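Local coordinates for protein phosphoglycerate kinase (Coxiella burnetii, PDB 4NG4) that transfers a phosphate group between ATP and 3-phosphoglycerate in glycolysis, as a monomeric kinase that binds ADP and magnesium, at residues 195-200 against 315-320; 22-27 against 62-67. All coordinates share one frame; numbering follows the deposited sequence.

Contact 1 (195-200 against 315-320)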
loop_
_atom_site.group_PDB
_atom_site.type_symbol
_atom_site.label_atom_id
_atom_site.label_comp_id
_atom_site.label_asym_id
_atom_site.label_seq_id
_atom_site.Cartn_x
_atom_site.Cartn_y
_atom_site.Cartn_z
ATOM N N PRO A 195 -9.400 -20.869 5.284
ATOM C CA PRO A 195 -9.912 -20.040 4.173
ATOM C C PRO A 195 -9.260 -18.659 4.111
ATOM O O PRO A 195 -8.974 -18.068 5.156
ATOM C CB PRO A 195 -11.411 -19.901 4.474
ATOM C CG PRO A 195 -11.622 -20.461 5.836
ATOM C CD PRO A 195 -10.488 -21.395 6.122
ATOM N N LEU A 196 -8.998 -18.185 2.893
ATOM C CA LEU A 196 -8.565 -16.821 2.665
ATOM C C LEU A 196 -9.810 -15.993 2.428
ATOM O O LEU A 196 -10.652 -16.384 1.626
ATOM C CB LEU A 196 -7.660 -16.750 1.441
ATOM C CG LEU A 196 -7.238 -15.349 0.987
ATOM C CD1 LEU A 196 -6.305 -14.738 2.005
ATOM C CD2 LEU A 196 -6.592 -15.396 -0.387
ATOM N N VAL A 197 -9.927 -14.860 3.119
ATOM C CA VAL A 197 -11.015 -13.901 2.875
ATOM C C VAL A 197 -10.478 -12.524 2.505
ATOM O O VAL A 197 -9.519 -12.044 3.094
ATOM C CB VAL A 197 -11.914 -13.749 4.106
ATOM C CG1 VAL A 197 -12.994 -12.726 3.839
ATOM C CG2 VAL A 197 -12.531 -15.072 4.468
ATOM N N ALA A 198 -11.108 -11.880 1.536
ATOM C CA ALA A 198 -10.670 -10.571 1.078
ATOM C C ALA A 198 -11.835 -9.614 1.167
ATOM O O ALA A 198 -12.843 -9.813 0.498
ATOM C CB ALA A 198 -10.174 -10.664 -0.348
ATOM N N VAL A 199 -11.698 -8.583 1.995
ATOM C CA VAL A 199 -12.679 -7.491 2.095
ATOM C C VAL A 199 -12.205 -6.309 1.259
ATOM O O VAL A 199 -11.069 -5.870 1.396
ATOM C CB VAL A 199 -12.823 -7.028 3.556
ATOM C CG1 VAL A 199 -13.905 -5.987 3.701
ATOM C CG2 VAL A 199 -13.083 -8.235 4.457
ATOM N N VAL A 200 -13.067 -5.794 0.394
ATOM C CA VAL A 200 -12.677 -4.729 -0.538
ATOM C C VAL A 200 -13.765 -3.654 -0.557
ATOM O O VAL A 200 -14.893 -3.911 -0.988
ATOM C CB VAL A 200 -12.453 -5.298 -1.959
ATOM C CG1 VAL A 200 -12.342 -4.167 -3.011
ATOM C CG2 VAL A 200 -11.232 -6.210 -1.962
ATOM N N ALA A 315 -14.011 -14.615 11.707
ATOM C CA ALA A 315 -13.736 -15.530 12.825
ATOM C C ALA A 315 -13.272 -16.923 12.350
ATOM O O ALA A 315 -12.458 -17.587 12.990
ATOM C CB ALA A 315 -14.971 -15.643 13.706
ATOM N N GLN A 316 -13.786 -17.335 11.197
ATOM C CA GLN A 316 -13.487 -18.636 10.625
ATOM C C GLN A 316 -12.259 -18.607 9.725
ATOM O O GLN A 316 -11.776 -19.658 9.305
ATOM C CB GLN A 316 -14.683 -19.103 9.806
ATOM C CG GLN A 316 -15.915 -19.391 10.630
ATOM C CD GLN A 316 -17.150 -19.632 9.779
ATOM O OE1 GLN A 316 -17.218 -19.205 8.611
ATOM N NE2 GLN A 316 -18.147 -20.307 10.364
ATOM N N ALA A 317 -11.769 -17.404 9.420
ATOM C CA ALA A 317 -10.716 -17.209 8.426
ATOM C C ALA A 317 -9.365 -17.649 8.948
ATOM O O ALA A 317 -9.061 -17.483 10.135
ATOM C CB ALA A 317 -10.654 -15.758 8.008
ATOM N N GLY A 318 -8.568 -18.229 8.046
ATOM C CA GLY A 318 -7.154 -18.526 8.296
ATOM C C GLY A 318 -6.241 -17.391 7.852
ATOM O O GLY A 318 -5.148 -17.232 8.394
ATOM N N THR A 319 -6.684 -16.623 6.851
ATOM C CA THR A 319 -5.963 -15.447 6.364
ATOM C C THR A 319 -6.980 -14.380 5.968
ATOM O O THR A 319 -8.083 -14.724 5.523
ATOM C CB THR A 319 -5.108 -15.772 5.120
ATOM O OG1 THR A 319 -4.258 -16.889 5.396
ATOM C CG2 THR A 319 -4.269 -14.566 4.712
ATOM N N ILE A 320 -6.614 -13.102 6.121
ATOM C CA ILE A 320 -7.495 -11.985 5.752
ATOM C C ILE A 320 -6.740 -10.848 5.040
ATOM O O ILE A 320 -5.646 -10.464 5.446
ATOM C CB ILE A 320 -8.217 -11.417 6.981
ATOM C CG1 ILE A 320 -9.064 -12.504 7.670
ATOM C CG2 ILE A 320 -9.079 -10.245 6.574
ATOM C CD1 ILE A 320 -9.751 -12.053 8.953
#
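Strands 196-202 and 319-323 begin side by side and parallel, with Leu-196 paired to Thr-319 and Val-197 to Ile-320. The carbonyl of Pro-195 takes two backbone N-H groups at once. Gly-318 N reaches Pro-195 O at 2.9 Å and lies in the carbonyl plane. Thr-319 N reaches the same Pro-195 O at 3.2 Å, tilted from that plane. Further along the pair, Val-197 N donates to Thr-319 O at 3.0 Å, with an N-H...O angle of 164°. A C-H...O contact follows, Ile-320 CA to Val-197 O.

Leu-196 and Thr-319 share one face of the sheet. The CD1 methyl of Leu-196 meets the CG2 methyl of Thr-319, 3.4 Å away, and also lies near Thr-319 CB. Thr-319 has CG2 anti to its own N, which leaves OG1 beside the N (chi1 -53°). That hydroxyl bonds to Gln-193 O, just before the first strand, so the threonine is tied by backbone and side chain alike. Val-197 and Ile-320 lie on the other face. Val-197 turns CG2 to the CB methyl of Ala-317, at 4.1 Å. Ile-320 CG2 comes near the carbonyl oxygen of Val-197. Just before the strand begins, the ring of Pro-195, which follows a cis peptide bond, brings CG to the backbone oxygen of Gln-316.

Segment 315-320 is where helix 304-316 gives way to strand 319-323. Met-314 of that helix packs on Val-197 and Ile-320. Along its other edge, away from 319-323, strand 196-202 is flanked by strand 221-226, and Asp-220 just before it bonds to Leu-196 N. Strand 196-202 thus lies between 221-226 and 319-323 in the parallel sheet of the nucleotide-binding domain.

Contact 2 (22-27 against 62-67)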
loop_
_atom_site.group_PDB
_atom_site.type_symbol
_atom_site.label_atom_id
_atom_site.label_comp_id
_atom_site.label_asym_id
_atom_site.label_seq_id
_atom_site.Cartn_x
_atom_site.Cartn_y
_atom_site.Cartn_z
ATOM N N LEU A 22 28.956 -7.312 2.283
ATOM C CA LEU A 22 29.034 -5.843 2.109
ATOM C C LEU A 22 30.321 -5.220 2.663
ATOM O O LEU A 22 30.469 -3.991 2.652
ATOM C CB LEU A 22 27.834 -5.170 2.781
ATOM C CG LEU A 22 26.474 -5.851 2.623
ATOM C CD1 LEU A 22 25.364 -4.927 3.119
ATOM C CD2 LEU A 22 26.227 -6.261 1.185
ATOM N N HIS A 23 31.235 -6.063 3.144
ATOM C CA HIS A 23 32.502 -5.603 3.710
ATOM C C HIS A 23 33.221 -4.662 2.744
ATOM O O HIS A 23 33.614 -5.067 1.649
ATOM C CB HIS A 23 33.410 -6.803 4.039
ATOM C CG HIS A 23 34.485 -6.510 5.039
ATOM N ND1 HIS A 23 34.878 -7.432 5.982
ATOM C CD2 HIS A 23 35.233 -5.404 5.259
ATOM C CE1 HIS A 23 35.824 -6.909 6.737
ATOM N NE2 HIS A 23 36.062 -5.680 6.317
ATOM N N ASN A 24 33.354 -3.398 3.153
ATOM C CA ASN A 24 34.187 -2.406 2.458
ATOM C C ASN A 24 33.697 -2.031 1.059
ATOM O O ASN A 24 34.429 -1.410 0.286
ATOM C CB ASN A 24 35.647 -2.888 2.389
ATOM C CG ASN A 24 36.640 -1.773 2.608
ATOM O OD1 ASN A 24 36.885 -0.952 1.723
ATOM N ND2 ASN A 24 37.222 -1.739 3.797
ATOM N N LYS A 25 32.462 -2.394 0.733
ATOM C CA LYS A 25 31.916 -2.106 -0.585
ATOM C C LYS A 25 31.169 -0.777 -0.580
ATOM O O LYS A 25 30.814 -0.249 0.478
ATOM C CB LYS A 25 30.998 -3.245 -1.042
ATOM C CG LYS A 25 31.746 -4.487 -1.532
ATOM C CD LYS A 25 30.813 -5.422 -2.298
ATOM C CE LYS A 25 31.564 -6.418 -3.172
ATOM N NZ LYS A 25 30.640 -7.010 -4.188
ATOM N N ARG A 26 30.961 -0.230 -1.773
ATOM C CA ARG A 26 30.100 0.936 -1.948
ATOM C C ARG A 26 28.689 0.429 -2.147
ATOM O O ARG A 26 28.430 -0.307 -3.098
ATOM C CB ARG A 26 30.520 1.754 -3.163
ATOM C CG ARG A 26 31.884 2.417 -3.038
ATOM C CD ARG A 26 32.214 3.154 -4.315
ATOM N NE ARG A 26 32.563 2.236 -5.402
ATOM C CZ ARG A 26 32.339 2.458 -6.701
ATOM N NH1 ARG A 26 31.734 3.570 -7.123
ATOM N NH2 ARG A 26 32.716 1.549 -7.596
ATOM N N VAL A 27 27.790 0.813 -1.241
ATOM C CA VAL A 27 26.429 0.287 -1.226
ATOM C C VAL A 27 25.444 1.418 -1.346
ATOM O O VAL A 27 25.445 2.345 -0.541
ATOM C CB VAL A 27 26.128 -0.502 0.067
ATOM C CG1 VAL A 27 24.672 -0.951 0.088
ATOM C CG2 VAL A 27 27.068 -1.703 0.191
ATOM N N LYS A 62 30.129 -2.640 7.908
ATOM C CA LYS A 62 31.160 -1.717 7.422
ATOM C C LYS A 62 31.110 -1.497 5.908
ATOM O O LYS A 62 32.127 -1.469 5.211
ATOM C CB LYS A 62 32.553 -2.127 7.937
ATOM C CG LYS A 62 32.880 -1.464 9.273
ATOM C CD LYS A 62 33.886 -2.231 10.095
ATOM C CE LYS A 62 34.301 -1.413 11.302
ATOM N NZ LYS A 62 35.199 -2.160 12.211
ATOM N N ALA A 63 29.890 -1.308 5.421
ATOM C CA ALA A 63 29.668 -0.847 4.060
ATOM C C ALA A 63 30.059 0.621 3.969
ATOM O O ALA A 63 30.158 1.314 4.989
ATOM C CB ALA A 63 28.205 -1.030 3.665
ATOM N N ARG A 64 30.309 1.077 2.746
ATOM C CA ARG A 64 30.420 2.497 2.456
ATOM C C ARG A 64 29.051 2.899 1.935
ATOM O O ARG A 64 28.715 2.612 0.788
ATOM C CB ARG A 64 31.505 2.759 1.409
ATOM C CG ARG A 64 32.873 2.166 1.748
ATOM C CD ARG A 64 33.664 1.860 0.481
ATOM N NE ARG A 64 35.086 1.660 0.760
ATOM C CZ ARG A 64 36.014 2.615 0.746
ATOM N NH1 ARG A 64 35.704 3.875 0.452
ATOM N NH2 ARG A 64 37.270 2.306 1.031
ATOM N N VAL A 65 28.254 3.549 2.779
ATOM C CA VAL A 65 26.809 3.669 2.514
ATOM C C VAL A 65 26.370 4.975 1.845
ATOM O O VAL A 65 26.605 6.060 2.371
ATOM C CB VAL A 65 25.982 3.480 3.814
ATOM C CG1 VAL A 65 24.583 4.040 3.644
ATOM C CG2 VAL A 65 25.926 2.012 4.193
ATOM N N MET A 66 25.723 4.843 0.690
ATOM C CA MET A 66 25.083 5.963 0.008
ATOM C C MET A 66 23.556 5.811 0.079
ATOM O O MET A 66 22.984 4.933 -0.569
ATOM C CB MET A 66 25.522 6.009 -1.454
ATOM C CG MET A 66 26.966 6.410 -1.665
ATOM S SD MET A 66 27.544 6.077 -3.353
ATOM C CE MET A 66 27.923 4.336 -3.221
ATOM N N ILE A 67 22.910 6.667 0.864
ATOM C CA ILE A 67 21.468 6.573 1.074
ATOM C C ILE A 67 20.717 7.397 0.035
ATOM O O ILE A 67 20.902 8.603 -0.058
ATOM C CB ILE A 67 21.055 7.067 2.469
ATOM C CG1 ILE A 67 21.832 6.323 3.567
ATOM C CG2 ILE A 67 19.549 6.882 2.651
ATOM C CD1 ILE A 67 21.693 6.954 4.938
#
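Asn-24 and Arg-64 meet at the outer end of the strand pair. Arg-64 NE gives a weak hydrogen bond to the backbone Asn-24 O at 3.2 Å and another to the side-chain Asn-24 OD1. Arg-64 NH2 adds a third weak bond to that OD1. The amide and guanidinium planes are 56° apart, so the two groups do not lie flat together. The arginine chain is extended from CG to NE and runs alongside Lys-25 O.

On the same face, Arg-26 runs past Arg-64, CG to CD, and Met-66 brings its CE methyl to Arg-26 CB at 3.7 Å. The bend at chi3 (-82°) turns this methyl back to the neighbouring strand. On the other face, Val-27 CG2 packs on Ala-63 CB at 3.7 Å, with Leu-22 CB also near that methyl.

Parallel backbone pairing fixes these positions. Lys-25 O accepts Arg-64 N at 2.7 Å. Val-27 N then bonds to Arg-64 O, and Val-27 O takes Met-66 N at 2.8 Å. Before the strands, a type II turn from Leu-22 to Lys-25 lets Asn-24 N donate to Lys-62 O at 3.1 Å. Lys-62 itself, with positive phi, is the C' residue of the Schellman motif that ends helix 46-60.

That helix and strand 64-69 complete a right-handed beta-alpha-beta crossover begun by strand 26-31. Ala-58 of the helix packs on Ala-63 and Val-65. Strand 117-120 flanks 64-69, and strand 146-149 flanks 26-31.

The two contacts lie in different parallel sheets. Contact 2 comes first along the chain, in the six-stranded sheet of the N-terminal domain. Contact 1 follows, in the five-stranded sheet of the C-terminal domain. Their centres are about 42 Å apart and their nearest atoms about 31 Å, with no touch between them. Each joins two adjacent inner strands at their N-terminal ends. This matches the two-domain build of phosphoglycerate kinase. Contact 1 belongs to the domain that holds the bound ADP, about 14 Å from the Ile-320 side chain. Contact 2 belongs to the domain with the predicted substrate site, including Leu-33.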